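Local coordinates for protein beta-1,4-exocellulase (Thermobifida fusca, PDB 4B4H) that degrades cellulose as a family 6 cellobiohydrolase, this chain being the catalytic domain that probably hydrolyses cellulose's glycosidic bonds, at residues G99-D104 and C154-Q159; P139-N144 and G161-G166; M57-H62 and A115-D120. One frame throughout, in Å; residues are numbered along the deposited sequence. Where two conformers were deposited one is given.

Interaction 1 (G99-D104 and C154-Q159)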
loop_
_atom_site.group_PDB
_atom_site.type_symbol
_atom_site.label_atom_id
_atom_site.label_comp_id
_atom_site.label_asym_id
_atom_site.label_seq_id
_atom_site.Cartn_x
_atom_site.Cartn_y
_atom_site.Cartn_z
ATOM N N GLY A 99 8.750 4.617 -18.800
ATOM C CA GLY A 99 10.142 4.233 -18.613
ATOM C C GLY A 99 10.988 5.167 -17.757
ATOM O O GLY A 99 10.547 6.262 -17.383
ATOM N N PRO A 100 12.237 4.772 -17.486
ATOM C CA PRO A 100 13.104 5.483 -16.551
ATOM C C PRO A 100 13.486 6.901 -16.987
ATOM O O PRO A 100 13.824 7.735 -16.137
ATOM C CB PRO A 100 14.340 4.588 -16.468
ATOM C CG PRO A 100 14.332 3.778 -17.716
ATOM C CD PRO A 100 12.912 3.625 -18.136
ATOM N N ASP A 101 13.444 7.174 -18.289
ATOM C CA ASP A 101 13.794 8.515 -18.761
ATOM C C ASP A 101 12.569 9.407 -18.999
ATOM O O ASP A 101 12.694 10.542 -19.475
ATOM C CB ASP A 101 14.665 8.432 -20.020
ATOM C CG ASP A 101 15.930 7.634 -19.792
ATOM O OD1 ASP A 101 16.915 8.176 -19.240
ATOM O OD2 ASP A 101 15.927 6.430 -20.134
ATOM N N GLU A 102 11.392 8.894 -18.637
ATOM C CA GLU A 102 10.128 9.530 -19.002
ATOM C C GLU A 102 9.501 10.472 -17.955
ATOM O O GLU A 102 8.296 10.683 -17.981
ATOM C CB GLU A 102 9.109 8.460 -19.448
ATOM C CG GLU A 102 9.490 7.685 -20.712
ATOM C CD GLU A 102 8.302 6.970 -21.322
ATOM O OE1 GLU A 102 7.484 7.619 -21.998
ATOM O OE2 GLU A 102 8.171 5.749 -21.128
ATOM N N LEU A 103 10.312 11.093 -17.099
ATOM C CA LEU A 103 9.779 12.036 -16.105
ATOM C C LEU A 103 8.922 13.146 -16.736
ATOM O O LEU A 103 7.858 13.504 -16.202
ATOM C CB LEU A 103 10.909 12.638 -15.266
ATOM C CG LEU A 103 10.532 13.579 -14.109
ATOM C CD1 LEU A 103 9.490 12.973 -13.172
ATOM C CD2 LEU A 103 11.768 13.987 -13.328
ATOM N N ASP A 104 9.373 13.681 -17.865
ATOM C CA ASP A 104 8.608 14.733 -18.535
ATOM C C ASP A 104 7.175 14.331 -18.930
ATOM O O ASP A 104 6.248 15.153 -18.823
ATOM C CB ASP A 104 9.377 15.316 -19.718
ATOM C CG ASP A 104 10.578 16.148 -19.285
ATOM O OD1 ASP A 104 10.549 16.738 -18.182
ATOM O OD2 ASP A 104 11.559 16.212 -20.062
ATOM N N CYS A 154 17.009 0.692 -10.124
ATOM C CA CYS A 154 16.906 1.542 -8.931
ATOM C C CYS A 154 18.066 2.532 -8.803
ATOM O O CYS A 154 17.842 3.719 -8.535
ATOM C CB CYS A 154 16.753 0.734 -7.649
ATOM S SG CYS A 154 15.181 -0.148 -7.501
ATOM N N ALA A 155 19.297 2.051 -8.978
ATOM C CA ALA A 155 20.466 2.922 -8.962
ATOM C C ALA A 155 20.300 4.095 -9.943
ATOM O O ALA A 155 20.567 5.256 -9.596
ATOM C CB ALA A 155 21.726 2.124 -9.275
ATOM N N TYR A 156 19.816 3.791 -11.150
ATOM C CA TYR A 156 19.550 4.809 -12.170
ATOM C C TYR A 156 18.512 5.863 -11.751
ATOM O O TYR A 156 18.694 7.061 -12.004
ATOM C CB TYR A 156 19.097 4.145 -13.473
ATOM C CG TYR A 156 19.101 5.047 -14.681
ATOM C CD1 TYR A 156 20.295 5.395 -15.311
ATOM C CD2 TYR A 156 17.903 5.531 -15.224
ATOM C CE1 TYR A 156 20.307 6.207 -16.441
ATOM C CE2 TYR A 156 17.902 6.340 -16.352
ATOM C CZ TYR A 156 19.103 6.672 -16.955
ATOM O OH TYR A 156 19.106 7.483 -18.065
ATOM N N MET A 157 17.409 5.405 -11.157
ATOM C CA MET A 157 16.355 6.313 -10.697
ATOM C C MET A 157 16.834 7.173 -9.521
ATOM O O MET A 157 16.436 8.339 -9.389
ATOM C CB MET A 157 15.078 5.519 -10.354
ATOM C CG MET A 157 14.444 4.738 -11.516
ATOM S SD MET A 157 14.313 5.667 -13.078
ATOM C CE MET A 157 13.360 7.086 -12.558
ATOM N N LYS A 158 17.738 6.629 -8.710
ATOM C CA LYS A 158 18.358 7.400 -7.624
ATOM C C LYS A 158 19.311 8.449 -8.207
ATOM O O LYS A 158 19.288 9.613 -7.819
ATOM C CB LYS A 158 19.115 6.497 -6.653
ATOM C CG LYS A 158 20.054 7.268 -5.735
ATOM C CD LYS A 158 20.918 6.358 -4.882
ATOM C CE LYS A 158 22.142 7.104 -4.390
ATOM N NZ LYS A 158 23.255 6.192 -4.012
ATOM N N GLN A 159 20.137 8.024 -9.154
ATOM C CA GLN A 159 21.070 8.930 -9.777
ATOM C C GLN A 159 20.358 10.051 -10.530
ATOM O O GLN A 159 20.786 11.197 -10.456
ATOM C CB GLN A 159 22.021 8.156 -10.699
ATOM C CG GLN A 159 23.048 9.005 -11.438
ATOM C CD GLN A 159 24.178 9.512 -10.555
ATOM O OE1 GLN A 159 24.557 8.879 -9.565
ATOM N NE2 GLN A 159 24.751 10.650 -10.940
#
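Gly-99 opens a type I turn whose next residue, Pro-100, leans its ring against Tyr-156 and Met-157 of helix 152-160. The turn is closed by Glu-102 N to Gly-99 O, and proline suits its second position because the ring already holds phi near the required value. Its CB does the touching: Pro-100 CB lies 3.6 Å from Met-157 SD, and Pro-100 CB is 3.9 Å from Tyr-156 CD2. Met-157 reaches this spot by bending at both chi2 and chi3, which a flexible thioether can do at little cost, and Met-157 CE ends 3.7 Å from Pro-100 O. That carbonyl also accepts a hydrogen bond from Asn-160, so helix side chains hold the turn by its Pro-100 carbonyl as well as by its side chains.

Asp-101 follows with the polar part of the contact. Tyr-156 OH donates to Asp-101 OD1 at 2.6 Å, where OD1 offers its syn lone pair. The oxygen sits at the edge of the ring, in its plane, while the carboxylate is turned 74° from that plane. Tyr-156 CG is anti to the backbone N (chi1 -166°), which sends the ring from the helix toward the turn. Glu-102 bends back to the start, Glu-102 OE2 taking Gly-99 N at 2.7 Å, and stands at the N-cap of helix 103-121.

Met-157 lies about 9 Å, side chain to side chain, from Asp-88, a predicted active-site residue. A turn in the connection after strand 75-81 and a helix in the connection after the neighbouring parallel strand 127-133 thus meet near the probable catalytic end of a family 6 beta/alpha barrel.

Interaction 2 (P139-N144 and G161-G166)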
loop_
_atom_site.group_PDB
_atom_site.type_symbol
_atom_site.label_atom_id
_atom_site.label_comp_id
_atom_site.label_asym_id
_atom_site.label_seq_id
_atom_site.Cartn_x
_atom_site.Cartn_y
_atom_site.Cartn_z
ATOM N N PRO A 139 11.298 3.925 -1.068
ATOM C CA PRO A 139 12.159 3.054 -0.238
ATOM C C PRO A 139 13.081 2.121 -1.049
ATOM O O PRO A 139 14.070 1.618 -0.513
ATOM C CB PRO A 139 11.145 2.273 0.625
ATOM C CG PRO A 139 9.927 3.174 0.659
ATOM C CD PRO A 139 9.870 3.749 -0.730
ATOM N N ASN A 140 12.790 1.937 -2.336
ATOM C CA ASN A 140 13.705 1.200 -3.220
ATOM C C ASN A 140 15.070 1.888 -3.310
ATOM O O ASN A 140 16.096 1.216 -3.441
ATOM C CB ASN A 140 13.126 1.042 -4.622
ATOM C CG ASN A 140 11.980 0.055 -4.670
ATOM O OD1 ASN A 140 12.167 -1.149 -4.533
ATOM N ND2 ASN A 140 10.784 0.565 -4.894
ATOM N N LEU A 141 15.077 3.218 -3.230
ATOM C CA LEU A 141 16.313 3.999 -3.322
ATOM C C LEU A 141 17.153 3.950 -2.050
ATOM O O LEU A 141 18.278 4.450 -2.034
ATOM C CB LEU A 141 16.030 5.442 -3.750
ATOM C CG LEU A 141 15.110 5.568 -4.964
ATOM C CD1 LEU A 141 14.865 7.029 -5.283
ATOM C CD2 LEU A 141 15.648 4.847 -6.188
ATOM N N VAL A 142 16.588 3.368 -0.993
ATOM C CA VAL A 142 17.303 3.109 0.265
ATOM C C VAL A 142 17.914 1.703 0.233
ATOM O O VAL A 142 19.094 1.523 0.542
ATOM C CB VAL A 142 16.360 3.220 1.495
ATOM C CG1 VAL A 142 17.107 2.889 2.787
ATOM C CG2 VAL A 142 15.722 4.600 1.568
ATOM N N THR A 143 17.108 0.725 -0.168
ATOM C CA THR A 143 17.389 -0.691 0.093
ATOM C C THR A 143 17.818 -1.502 -1.131
ATOM O O THR A 143 18.481 -2.541 -1.002
ATOM C CB THR A 143 16.142 -1.384 0.657
ATOM O OG1 THR A 143 15.124 -1.393 -0.352
ATOM C CG2 THR A 143 15.623 -0.660 1.903
ATOM N N ASN A 144 17.421 -1.045 -2.314
ATOM C CA ASN A 144 17.664 -1.814 -3.535
ATOM C C ASN A 144 18.660 -1.180 -4.522
ATOM O O ASN A 144 18.598 -1.437 -5.719
ATOM C CB ASN A 144 16.318 -2.149 -4.212
ATOM C CG ASN A 144 15.461 -3.096 -3.381
ATOM O OD1 ASN A 144 15.972 -3.970 -2.695
ATOM N ND2 ASN A 144 14.149 -2.933 -3.461
ATOM N N GLY A 161 17.218 11.121 -10.146
ATOM C CA GLY A 161 16.264 11.828 -9.290
ATOM C C GLY A 161 14.828 11.710 -9.769
ATOM O O GLY A 161 14.000 12.569 -9.479
ATOM N N GLY A 162 14.532 10.641 -10.499
ATOM C CA GLY A 162 13.222 10.509 -11.162
ATOM C C GLY A 162 12.111 10.276 -10.159
ATOM O O GLY A 162 11.063 10.890 -10.264
ATOM N N TYR A 163 12.337 9.349 -9.230
ATOM C CA TYR A 163 11.409 9.129 -8.111
ATOM C C TYR A 163 11.270 10.337 -7.203
ATOM O O TYR A 163 10.159 10.771 -6.923
ATOM C CB TYR A 163 11.845 7.937 -7.265
ATOM C CG TYR A 163 11.545 6.557 -7.806
ATOM C CD1 TYR A 163 11.196 6.335 -9.149
ATOM C CD2 TYR A 163 11.649 5.460 -6.965
ATOM C CE1 TYR A 163 10.939 5.048 -9.614
ATOM C CE2 TYR A 163 11.397 4.179 -7.417
ATOM C CZ TYR A 163 11.046 3.975 -8.743
ATOM O OH TYR A 163 10.796 2.696 -9.181
ATOM N N VAL A 164 12.392 10.888 -6.751
ATOM C CA VAL A 164 12.358 12.008 -5.804
ATOM C C VAL A 164 11.635 13.206 -6.438
ATOM O O VAL A 164 10.720 13.790 -5.845
ATOM C CB VAL A 164 13.788 12.373 -5.310
ATOM C CG1 VAL A 164 13.787 13.661 -4.501
ATOM C CG2 VAL A 164 14.385 11.236 -4.507
ATOM N N ASN A 165 12.039 13.571 -7.649
ATOM C CA ASN A 165 11.457 14.721 -8.336
ATOM C C ASN A 165 10.028 14.490 -8.827
ATOM O O ASN A 165 9.228 15.421 -8.821
ATOM C CB ASN A 165 12.339 15.157 -9.508
ATOM C CG ASN A 165 13.618 15.828 -9.052
ATOM O OD1 ASN A 165 13.696 16.387 -7.964
ATOM N ND2 ASN A 165 14.637 15.786 -9.906
ATOM N N GLY A 166 9.729 13.262 -9.262
ATOM C CA GLY A 166 8.368 12.888 -9.659
ATOM C C GLY A 166 7.426 13.058 -8.483
ATOM O O GLY A 166 6.432 13.775 -8.590
#
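Beside the predicted proton donor Asp-136, in the region that follows barrel strand 127-133, Leu-141 of the short helix 140-143 packs against Tyr-163 in the first turn of helix 162-175. Leu-141 CD1 comes to 3.7 Å from Tyr-163 CB and Leu-141 CG to 4.0 Å from Tyr-163 CD2, the branch meeting the ring where it joins its stem. Leu-141 CG lies anti to the carbonyl carbon (chi1 -48°), which places CG and CD1 against the tyrosine. Leu-141 CD1 is also 4.3 Å from Val-164 CG2, and Ile-204 of helix 198-209 packs on Leu-141 too. An alanine here removes CG and both methyls and is likely to open a gap beside Tyr-163 CB and CD2 and Val-164.

At the ring's edge, near its plane, stands Asn-140 ND2, 4.4 Å from Tyr-163 CE2 and not bonded to it. This amide nitrogen serves Asp-136 OD1 and Ser-137 O, while Asn-140 OD1 accepts from Asn-144 ND2 at 2.9 Å, in the carbonyl plane on a lone pair. With both ends engaged, the amide's rotation is fixed. Pro-139 O takes three donors: Val-142 N, Thr-143 N and Thr-143 OG1, the last from above the carbonyl plane.

Tyrosine suits its buried place because its OH bonds Gly-86 O and Cys-89 N. An apolar contact between ring and leucine sits beside an asparagine that, as a second-shell group, probably helps orient the Asp-136 carboxylate.

Interaction 3 (M57-H62 and A115-D120)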
loop_
_atom_site.group_PDB
_atom_site.type_symbol
_atom_site.label_atom_id
_atom_site.label_comp_id
_atom_site.label_asym_id
_atom_site.label_seq_id
_atom_site.Cartn_x
_atom_site.Cartn_y
_atom_site.Cartn_z
ATOM N N MET A 57 -15.298 3.935 -16.031
ATOM C CA MET A 57 -15.269 5.109 -15.171
ATOM C C MET A 57 -13.873 5.728 -15.113
ATOM O O MET A 57 -12.911 5.085 -14.671
ATOM C CB MET A 57 -15.722 4.773 -13.746
ATOM C CG MET A 57 -17.154 4.280 -13.597
ATOM S SD MET A 57 -17.650 4.304 -11.857
ATOM C CE MET A 57 -18.088 6.020 -11.611
ATOM N N GLY A 58 -13.771 6.974 -15.562
ATOM C CA GLY A 58 -12.549 7.742 -15.395
ATOM C C GLY A 58 -12.583 8.463 -14.069
ATOM O O GLY A 58 -13.546 8.332 -13.291
ATOM N N LEU A 59 -11.528 9.231 -13.802
ATOM C CA LEU A 59 -11.443 9.975 -12.554
ATOM C C LEU A 59 -12.662 10.876 -12.392
ATOM O O LEU A 59 -13.284 10.892 -11.322
ATOM C CB LEU A 59 -10.152 10.795 -12.456
ATOM C CG LEU A 59 -9.987 11.575 -11.141
ATOM C CD1 LEU A 59 -10.144 10.711 -9.892
ATOM C CD2 LEU A 59 -8.661 12.318 -11.101
ATOM N N ARG A 60 -13.002 11.607 -13.457
ATOM C CA ARG A 60 -14.145 12.516 -13.437
ATOM C C ARG A 60 -15.417 11.746 -13.077
ATOM O O ARG A 60 -16.187 12.173 -12.227
ATOM C CB ARG A 60 -14.291 13.233 -14.786
ATOM C CG ARG A 60 -15.552 14.076 -14.901
ATOM C CD ARG A 60 -15.526 14.979 -16.120
ATOM N NE ARG A 60 -16.800 15.664 -16.302
ATOM C CZ ARG A 60 -17.885 15.081 -16.799
ATOM N NH1 ARG A 60 -17.838 13.807 -17.164
ATOM N NH2 ARG A 60 -19.014 15.764 -16.933
ATOM N N ASP A 61 -15.605 10.594 -13.723
ATOM C CA ASP A 61 -16.722 9.682 -13.434
ATOM C C ASP A 61 -16.814 9.255 -11.964
ATOM O O ASP A 61 -17.899 9.309 -11.376
ATOM C CB ASP A 61 -16.663 8.424 -14.315
ATOM C CG ASP A 61 -17.160 8.656 -15.730
ATOM O OD1 ASP A 61 -18.052 9.510 -15.939
ATOM O OD2 ASP A 61 -16.649 7.959 -16.646
ATOM N N HIS A 62 -15.696 8.815 -11.372
ATOM C CA HIS A 62 -15.698 8.448 -9.947
ATOM C C HIS A 62 -15.944 9.621 -9.041
ATOM O O HIS A 62 -16.571 9.483 -7.990
ATOM C CB HIS A 62 -14.387 7.789 -9.525
ATOM C CG HIS A 62 -14.231 6.367 -10.001
ATOM N ND1 HIS A 62 -14.915 5.341 -9.449
ATOM C CD2 HIS A 62 -13.429 5.816 -10.997
ATOM C CE1 HIS A 62 -14.561 4.190 -10.054
ATOM N NE2 HIS A 62 -13.663 4.484 -11.012
ATOM N N ALA A 115 -4.449 16.729 -11.908
ATOM C CA ALA A 115 -4.568 17.972 -11.180
ATOM C C ALA A 115 -5.726 18.786 -11.721
ATOM O O ALA A 115 -6.511 19.335 -10.946
ATOM C CB ALA A 115 -3.278 18.769 -11.267
ATOM N N ASP A 116 -5.842 18.822 -13.045
ATOM C CA ASP A 116 -6.896 19.575 -13.736
ATOM C C ASP A 116 -8.299 19.085 -13.384
ATOM O O ASP A 116 -9.208 19.890 -13.220
ATOM C CB ASP A 116 -6.688 19.549 -15.255
ATOM C CG ASP A 116 -5.441 20.284 -15.698
ATOM O OD1 ASP A 116 -4.905 21.129 -14.938
ATOM O OD2 ASP A 116 -4.978 20.004 -16.836
ATOM N N ILE A 117 -8.464 17.774 -13.236
ATOM C CA ILE A 117 -9.760 17.233 -12.822
ATOM C C ILE A 117 -10.052 17.503 -11.341
ATOM O O ILE A 117 -11.168 17.888 -10.977
ATOM C CB ILE A 117 -9.890 15.728 -13.112
ATOM C CG1 ILE A 117 -9.798 15.470 -14.621
ATOM C CG2 ILE A 117 -11.190 15.177 -12.533
ATOM C CD1 ILE A 117 -9.736 14.002 -14.987
ATOM N N MET A 118 -9.055 17.328 -10.478
ATOM C CA MET A 118 -9.298 17.555 -9.051
ATOM C C MET A 118 -9.615 19.020 -8.757
ATOM O O MET A 118 -10.440 19.327 -7.892
ATOM C CB MET A 118 -8.140 17.028 -8.202
ATOM C CG MET A 118 -8.003 15.518 -8.347
ATOM S SD MET A 118 -6.720 14.863 -7.296
ATOM C CE MET A 118 -6.905 13.099 -7.546
ATOM N N TRP A 119 -8.967 19.919 -9.486
ATOM C CA TRP A 119 -9.249 21.335 -9.345
ATOM C C TRP A 119 -10.703 21.617 -9.588
ATOM O O TRP A 119 -11.310 22.355 -8.827
ATOM C CB TRP A 119 -8.369 22.170 -10.269
ATOM C CG TRP A 119 -7.118 22.684 -9.611
ATOM C CD1 TRP A 119 -5.800 22.354 -9.911
ATOM C CD2 TRP A 119 -7.029 23.668 -8.523
ATOM N NE1 TRP A 119 -4.925 23.031 -9.099
ATOM C CE2 TRP A 119 -5.596 23.840 -8.239
ATOM C CE3 TRP A 119 -7.958 24.382 -7.762
ATOM C CZ2 TRP A 119 -5.145 24.699 -7.255
ATOM C CZ3 TRP A 119 -7.487 25.259 -6.786
ATOM C CH2 TRP A 119 -6.115 25.405 -6.530
ATOM N N ASP A 120 -11.288 21.043 -10.638
ATOM C CA ASP A 120 -12.704 21.277 -10.912
ATOM C C ASP A 120 -13.500 21.002 -9.651
ATOM O O ASP A 120 -14.308 21.829 -9.215
ATOM C CB ASP A 120 -13.222 20.361 -12.017
ATOM C CG ASP A 120 -12.626 20.678 -13.375
ATOM O OD1 ASP A 120 -12.227 21.838 -13.616
ATOM O OD2 ASP A 120 -12.559 19.752 -14.204
#
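No ring takes part where Leu-59 meets Ile-117 and Met-118; the His-62 imidazole, which stands back from the contact, has Met-57 CB over one face, 3.4 Å above the plane and toward the rim, and ND1 hydrogen-bonded to Tyr-13 OH. The guanidinium of Arg-60 likewise turns from the contact, in the conformer given, with a salt bridge to Glu-64.

What joins the helices is aliphatic. The side chains of Leu-59 and Ile-117 lie alongside and antiparallel: Leu-59 CG lies 4.0 Å from Ile-117 CG2, and at the other end of the isoleucine Ile-117 CD1 is 4.1 Å from Leu-59 CB. Leu-59 holds CG anti to its own N (chi1 -178°), which extends the branch toward the partner helix. Leu-59 CD2 goes on to Met-118 CE, 4.0 Å off, at the end of a straight chain running roughly perpendicular to the leucine. A long unbranched methionine suits this reach, whereas the beta-branched isoleucine sits where the backbones are close, Ile-117 CG2 being only 4.1 Å from Arg-60 CA. The charged arginine contributes its CA and CB at this edge and can keep its end toward solvent.

Gly-58 is the N-cap of helix 59-70. Gly-58 N is met by Asp-61 OD2 at 3.2 Å, the half of a capping box that a glycine N-cap can still form.

Both Leu-59 and Met-118 also rest on Val-79 of strand 75-81, and Leu-59 on Leu-40 of strand 38-40. Two helices packed side by side by aliphatic residues over parallel strands are typical of the outer helical layer of the family 6 beta/alpha barrel, of which they form a part.

From the N terminus, 57-62 comes first and is joined by 115-120, so interaction 3 closes a loop containing strand 75-81. Before it closes, 99-104 opens interaction 1, which ends at 154-159: the two cross, sharing helix 103-121, one near its start and the other near its end, with centres 27 Å apart. Interaction 2 opens at 139-144, inside interaction 1, and closes at 161-166 beyond it, so these cross too. They also touch, Met-157 O lying 3.2 Å from Gly-162 N in a probable hydrogen bond. Interactions 3 and 2 stand in series. Interaction 3 joins two outer helices, while interactions 1 and 2 tie together the helices and turns beside the predicted active site.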